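PDB 5F2H: uncharacterized protein from Bacillus cereus, which is of unknown function but belongs to the alpha/beta hydrolase superfamily and is probably a hydrolase. Local coordinates for residues S201-L215 and D224-E237. Residues are numbered along the deposited sequence; the frame is centred on the assembly and turned at random.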
loop_
_atom_site.group_PDB
_atom_site.type_symbol
_atom_site.label_atom_id
_atom_site.label_comp_id
_atom_site.label_asym_id
_atom_site.label_seq_id
_atom_site.Cartn_x
_atom_site.Cartn_y
_atom_site.Cartn_z
ATOM N N SER B 201 6.243 4.535 -5.936
ATOM C CA SER B 201 7.666 4.394 -5.634
ATOM C C SER B 201 8.381 3.347 -6.479
ATOM O O SER B 201 7.824 2.286 -6.755
ATOM C CB SER B 201 7.854 4.057 -4.150
ATOM O OG SER B 201 9.230 3.897 -3.827
ATOM N N VAL B 202 9.626 3.646 -6.868
ATOM C CA VAL B 202 10.455 2.720 -7.661
ATOM C C VAL B 202 11.923 2.727 -7.189
ATOM O O VAL B 202 12.575 3.766 -7.148
ATOM C CB VAL B 202 10.415 3.040 -9.158
ATOM C CG1 VAL B 202 11.272 2.050 -9.934
ATOM C CG2 VAL B 202 8.985 3.013 -9.665
ATOM N N ILE B 203 12.429 1.558 -6.824
ATOM C CA ILE B 203 13.795 1.409 -6.362
ATOM C C ILE B 203 14.460 0.383 -7.251
ATOM O O ILE B 203 13.873 -0.675 -7.491
ATOM C CB ILE B 203 13.828 0.854 -4.920
ATOM C CG1 ILE B 203 13.112 1.813 -3.960
ATOM C CG2 ILE B 203 15.264 0.585 -4.476
ATOM C CD1 ILE B 203 13.073 1.345 -2.518
ATOM N N ILE B 204 15.673 0.658 -7.726
ATOM C CA ILE B 204 16.357 -0.330 -8.549
ATOM C C ILE B 204 17.607 -0.795 -7.830
ATOM O O ILE B 204 18.341 -0.002 -7.277
ATOM C CB ILE B 204 16.665 0.122 -9.977
ATOM C CG1 ILE B 204 17.246 -1.056 -10.761
ATOM C CG2 ILE B 204 17.628 1.296 -9.974
ATOM C CD1 ILE B 204 17.393 -0.814 -12.242
ATOM N N GLY B 205 17.781 -2.110 -7.774
ATOM C CA GLY B 205 18.911 -2.732 -7.125
ATOM C C GLY B 205 19.678 -3.559 -8.133
ATOM O O GLY B 205 19.155 -3.914 -9.206
ATOM N N GLY B 206 20.919 -3.899 -7.787
ATOM C CA GLY B 206 21.759 -4.713 -8.671
ATOM C C GLY B 206 22.978 -5.261 -7.955
ATOM O O GLY B 206 23.327 -4.789 -6.865
ATOM N N PHE B 207 23.642 -6.213 -8.600
ATOM C CA PHE B 207 24.831 -6.862 -8.078
ATOM C C PHE B 207 25.896 -6.856 -9.199
ATOM O O PHE B 207 25.619 -7.321 -10.307
ATOM C CB PHE B 207 24.418 -8.291 -7.622
ATOM C CG PHE B 207 25.550 -9.137 -7.150
ATOM C CD1 PHE B 207 26.065 -8.977 -5.876
ATOM C CD2 PHE B 207 26.119 -10.067 -7.982
ATOM C CE1 PHE B 207 27.164 -9.698 -5.455
ATOM C CE2 PHE B 207 27.195 -10.830 -7.553
ATOM C CZ PHE B 207 27.720 -10.646 -6.290
ATOM N N SER B 208 27.094 -6.318 -8.927
ATOM C CA SER B 208 28.196 -6.210 -9.924
ATOM C C SER B 208 27.697 -5.550 -11.210
ATOM O O SER B 208 26.987 -4.551 -11.145
ATOM C CB SER B 208 28.807 -7.576 -10.257
ATOM O OG SER B 208 29.445 -8.143 -9.140
ATOM N N ALA B 209 28.009 -6.165 -12.355
ATOM C CA ALA B 209 27.596 -5.705 -13.663
ATOM C C ALA B 209 26.142 -5.392 -13.691
ATOM O O ALA B 209 25.686 -4.620 -14.505
ATOM C CB ALA B 209 27.878 -6.771 -14.720
ATOM N N GLY B 210 25.372 -6.040 -12.845
ATOM C CA GLY B 210 23.955 -5.775 -12.830
ATOM C C GLY B 210 23.783 -4.360 -12.380
ATOM O O GLY B 210 23.084 -3.578 -12.999
ATOM N N ALA B 211 24.469 -4.020 -11.303
ATOM C CA ALA B 211 24.377 -2.674 -10.769
ATOM C C ALA B 211 24.889 -1.650 -11.808
ATOM O O ALA B 211 24.382 -0.534 -11.848
ATOM C CB ALA B 211 25.123 -2.569 -9.442
ATOM N N ARG B 212 25.836 -2.052 -12.665
ATOM C CA ARG B 212 26.388 -1.162 -13.689
ATOM C C ARG B 212 25.317 -0.674 -14.652
ATOM O O ARG B 212 25.128 0.546 -14.803
ATOM C CB ARG B 212 27.530 -1.814 -14.495
ATOM C CG ARG B 212 28.206 -0.761 -15.388
ATOM C CD ARG B 212 29.536 -0.985 -16.133
ATOM N NE ARG B 212 29.595 -1.994 -17.171
ATOM C CZ ARG B 212 30.511 -2.014 -18.149
ATOM N NH1 ARG B 212 31.351 -0.989 -18.368
ATOM N NH2 ARG B 212 30.477 -3.002 -19.034
ATOM N N VAL B 213 24.605 -1.619 -15.275
ATOM C CA VAL B 213 23.545 -1.272 -16.224
ATOM C C VAL B 213 22.477 -0.452 -15.512
ATOM O O VAL B 213 21.907 0.496 -16.072
ATOM C CB VAL B 213 22.904 -2.511 -16.842
ATOM C CG1 VAL B 213 21.768 -2.125 -17.760
ATOM C CG2 VAL B 213 23.922 -3.318 -17.616
ATOM N N ALA B 214 22.199 -0.821 -14.263
ATOM C CA ALA B 214 21.204 -0.105 -13.486
ATOM C C ALA B 214 21.596 1.368 -13.397
ATOM O O ALA B 214 20.768 2.249 -13.611
ATOM C CB ALA B 214 21.105 -0.679 -12.090
ATOM N N LEU B 215 22.859 1.639 -13.081
ATOM C CA LEU B 215 23.306 3.004 -12.948
ATOM C C LEU B 215 23.366 3.713 -14.325
ATOM O O LEU B 215 23.006 4.878 -14.440
ATOM C CB LEU B 215 24.668 3.067 -12.250
ATOM C CG LEU B 215 25.171 4.486 -11.916
ATOM C CD1 LEU B 215 24.232 5.155 -10.927
ATOM C CD2 LEU B 215 26.573 4.473 -11.338
ATOM N N ASP B 224 12.774 6.307 -14.285
ATOM C CA ASP B 224 12.592 7.177 -13.146
ATOM C C ASP B 224 12.617 6.315 -11.882
ATOM O O ASP B 224 11.782 5.421 -11.713
ATOM C CB ASP B 224 11.261 7.908 -13.308
ATOM C CG ASP B 224 11.110 9.085 -12.360
ATOM O OD1 ASP B 224 12.100 9.453 -11.689
ATOM O OD2 ASP B 224 10.011 9.679 -12.328
ATOM N N VAL B 225 13.569 6.605 -10.997
ATOM C CA VAL B 225 13.762 5.871 -9.756
ATOM C C VAL B 225 13.873 6.766 -8.541
ATOM O O VAL B 225 14.442 7.835 -8.602
ATOM C CB VAL B 225 15.056 5.051 -9.881
ATOM C CG1 VAL B 225 15.599 4.604 -8.556
ATOM C CG2 VAL B 225 14.849 3.868 -10.801
ATOM N N ASP B 226 13.328 6.310 -7.424
ATOM C CA ASP B 226 13.376 7.057 -6.169
ATOM C C ASP B 226 14.654 6.775 -5.384
ATOM O O ASP B 226 15.041 7.565 -4.542
ATOM C CB ASP B 226 12.150 6.746 -5.302
ATOM C CG ASP B 226 10.846 7.183 -5.957
ATOM O OD1 ASP B 226 10.842 7.464 -7.180
ATOM O OD2 ASP B 226 9.816 7.231 -5.246
ATOM N N GLY B 227 15.256 5.610 -5.596
ATOM C CA GLY B 227 16.494 5.246 -4.910
ATOM C C GLY B 227 17.154 4.054 -5.568
ATOM O O GLY B 227 16.580 3.444 -6.448
ATOM N N PHE B 228 18.364 3.706 -5.158
ATOM C CA PHE B 228 19.034 2.560 -5.769
ATOM C C PHE B 228 19.843 1.841 -4.711
ATOM O O PHE B 228 20.473 2.477 -3.859
ATOM C CB PHE B 228 19.927 3.005 -6.927
ATOM C CG PHE B 228 21.078 3.865 -6.501
ATOM C CD1 PHE B 228 20.916 5.218 -6.304
ATOM C CD2 PHE B 228 22.314 3.316 -6.298
ATOM C CE1 PHE B 228 21.986 6.024 -5.929
ATOM C CE2 PHE B 228 23.395 4.110 -5.922
ATOM C CZ PHE B 228 23.232 5.470 -5.738
ATOM N N ILE B 229 19.881 0.523 -4.808
ATOM C CA ILE B 229 20.598 -0.287 -3.816
ATOM C C ILE B 229 21.620 -1.212 -4.463
ATOM O O ILE B 229 21.264 -2.306 -4.898
ATOM C CB ILE B 229 19.593 -1.144 -3.010
ATOM C CG1 ILE B 229 18.463 -0.273 -2.445
ATOM C CG2 ILE B 229 20.298 -1.889 -1.885
ATOM C CD1 ILE B 229 17.387 -1.064 -1.750
ATOM N N PHE B 230 22.890 -0.808 -4.487
ATOM C CA PHE B 230 23.904 -1.637 -5.115
ATOM C C PHE B 230 24.716 -2.488 -4.171
ATOM O O PHE B 230 25.043 -2.074 -3.061
ATOM C CB PHE B 230 24.850 -0.817 -5.966
ATOM C CG PHE B 230 24.165 0.033 -6.991
ATOM C CD1 PHE B 230 23.109 -0.467 -7.745
ATOM C CD2 PHE B 230 24.746 1.234 -7.386
ATOM C CE1 PHE B 230 22.538 0.299 -8.755
ATOM C CE2 PHE B 230 24.192 1.990 -8.395
ATOM C CZ PHE B 230 23.081 1.529 -9.075
HETATM N N MSE B 231 25.041 -3.690 -4.638
HETATM C CA MSE B 231 25.815 -4.661 -3.870
HETATM C C MSE B 231 27.020 -4.952 -4.705
HETATM O O MSE B 231 26.904 -5.407 -5.856
HETATM C CB MSE B 231 24.959 -5.914 -3.661
HETATM C CG MSE B 231 25.691 -7.065 -2.969
HETATM SE SE MSE B 231 26.058 -6.680 -1.068
HETATM C CE MSE B 231 28.029 -6.724 -1.220
ATOM N N ALA B 232 28.190 -4.623 -4.173
ATOM C CA ALA B 232 29.437 -4.865 -4.890
ATOM C C ALA B 232 29.380 -4.442 -6.361
ATOM O O ALA B 232 29.827 -5.174 -7.247
ATOM C CB ALA B 232 29.782 -6.340 -4.789
ATOM N N PRO B 233 28.838 -3.257 -6.628
ATOM C CA PRO B 233 28.742 -2.765 -8.005
ATOM C C PRO B 233 30.076 -2.703 -8.740
ATOM O O PRO B 233 31.118 -2.408 -8.131
ATOM C CB PRO B 233 28.208 -1.347 -7.837
ATOM C CG PRO B 233 28.659 -0.943 -6.478
ATOM C CD PRO B 233 28.629 -2.184 -5.639
ATOM N N TRP B 234 30.034 -3.008 -10.034
ATOM C CA TRP B 234 31.210 -2.995 -10.872
ATOM C C TRP B 234 31.055 -1.783 -11.763
ATOM O O TRP B 234 30.232 -1.774 -12.682
ATOM C CB TRP B 234 31.328 -4.289 -11.657
ATOM C CG TRP B 234 32.529 -4.325 -12.491
ATOM C CD1 TRP B 234 33.831 -4.348 -12.046
ATOM C CD2 TRP B 234 32.582 -4.511 -13.900
ATOM N NE1 TRP B 234 34.696 -4.432 -13.115
ATOM C CE2 TRP B 234 33.958 -4.545 -14.267
ATOM C CE3 TRP B 234 31.613 -4.612 -14.898
ATOM C CZ2 TRP B 234 34.381 -4.682 -15.593
ATOM C CZ3 TRP B 234 32.038 -4.750 -16.228
ATOM C CH2 TRP B 234 33.413 -4.788 -16.557
ATOM N N LEU B 235 31.864 -0.763 -11.478
ATOM C CA LEU B 235 31.814 0.497 -12.180
ATOM C C LEU B 235 33.197 0.896 -12.647
ATOM O O LEU B 235 33.828 1.756 -12.024
ATOM C CB LEU B 235 31.286 1.520 -11.185
ATOM C CG LEU B 235 29.940 1.065 -10.608
ATOM C CD1 LEU B 235 29.537 1.807 -9.335
ATOM C CD2 LEU B 235 28.866 1.139 -11.684
ATOM N N PRO B 236 33.634 0.338 -13.795
ATOM C CA PRO B 236 34.956 0.569 -14.382
ATOM C C PRO B 236 35.203 1.923 -15.083
ATOM O O PRO B 236 36.360 2.287 -15.307
ATOM C CB PRO B 236 35.067 -0.570 -15.396
ATOM C CG PRO B 236 33.661 -0.810 -15.839
ATOM C CD PRO B 236 32.737 -0.334 -14.754
ATOM N N GLU B 237 34.149 2.647 -15.437
ATOM C CA GLU B 237 34.287 3.935 -16.119
ATOM C C GLU B 237 33.693 5.010 -15.241
ATOM O O GLU B 237 33.047 5.928 -15.737
ATOM C CB GLU B 237 33.465 3.911 -17.406
ATOM C CG GLU B 237 33.845 2.822 -18.395
ATOM C CD GLU B 237 32.720 2.508 -19.380
ATOM O OE1 GLU B 237 31.537 2.607 -18.982
ATOM O OE2 GLU B 237 33.005 2.076 -20.520
#
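The methyl of A211 is the bump that meets F230. Its CB lies 3.4 Å from F230 CD1 and 3.7 Å from P233 CB. F230 CG stands beside its backbone N (chi1 -54°), which turns the ring against helix 209-215. A214 CB touches F230 CE1, and L215 crosses the ring at about a right angle, with L215 CB 3.9 Å from F230 CZ. Farther out, L235 CD2 meets L215 CD2 and packs over R212 CA. G206, without a side chain, lies close to A211. Strands 202-207 and 227-231 run parallel and, with the helix, form a beta-alpha-beta unit of the alpha/beta hydrolase sheet. S208 sits at the strand-to-helix turn, in a GxSxG pattern consistent with a nucleophile elbow, and its OG hydrogen-bonds H294. S208 N bonds M231 O at 3.2 Å. On the other sheet face, F207 and M231 lie side by side, with M231 CG at the ring edge, 3.5 Å from F207 CD1. There I203 CG2 also meets I229 CD1. The bend of R212 at chi3 (64°) brings its guanidinium against W234 and P236, which also touch each other. W234 CZ3 lies over one guanidinium face, the planes 58° apart. P236 CG is 3.4 Å from R212 NH1. A long salt bridge joins R212 NH1 to E237 OE1, 3.7 Å away.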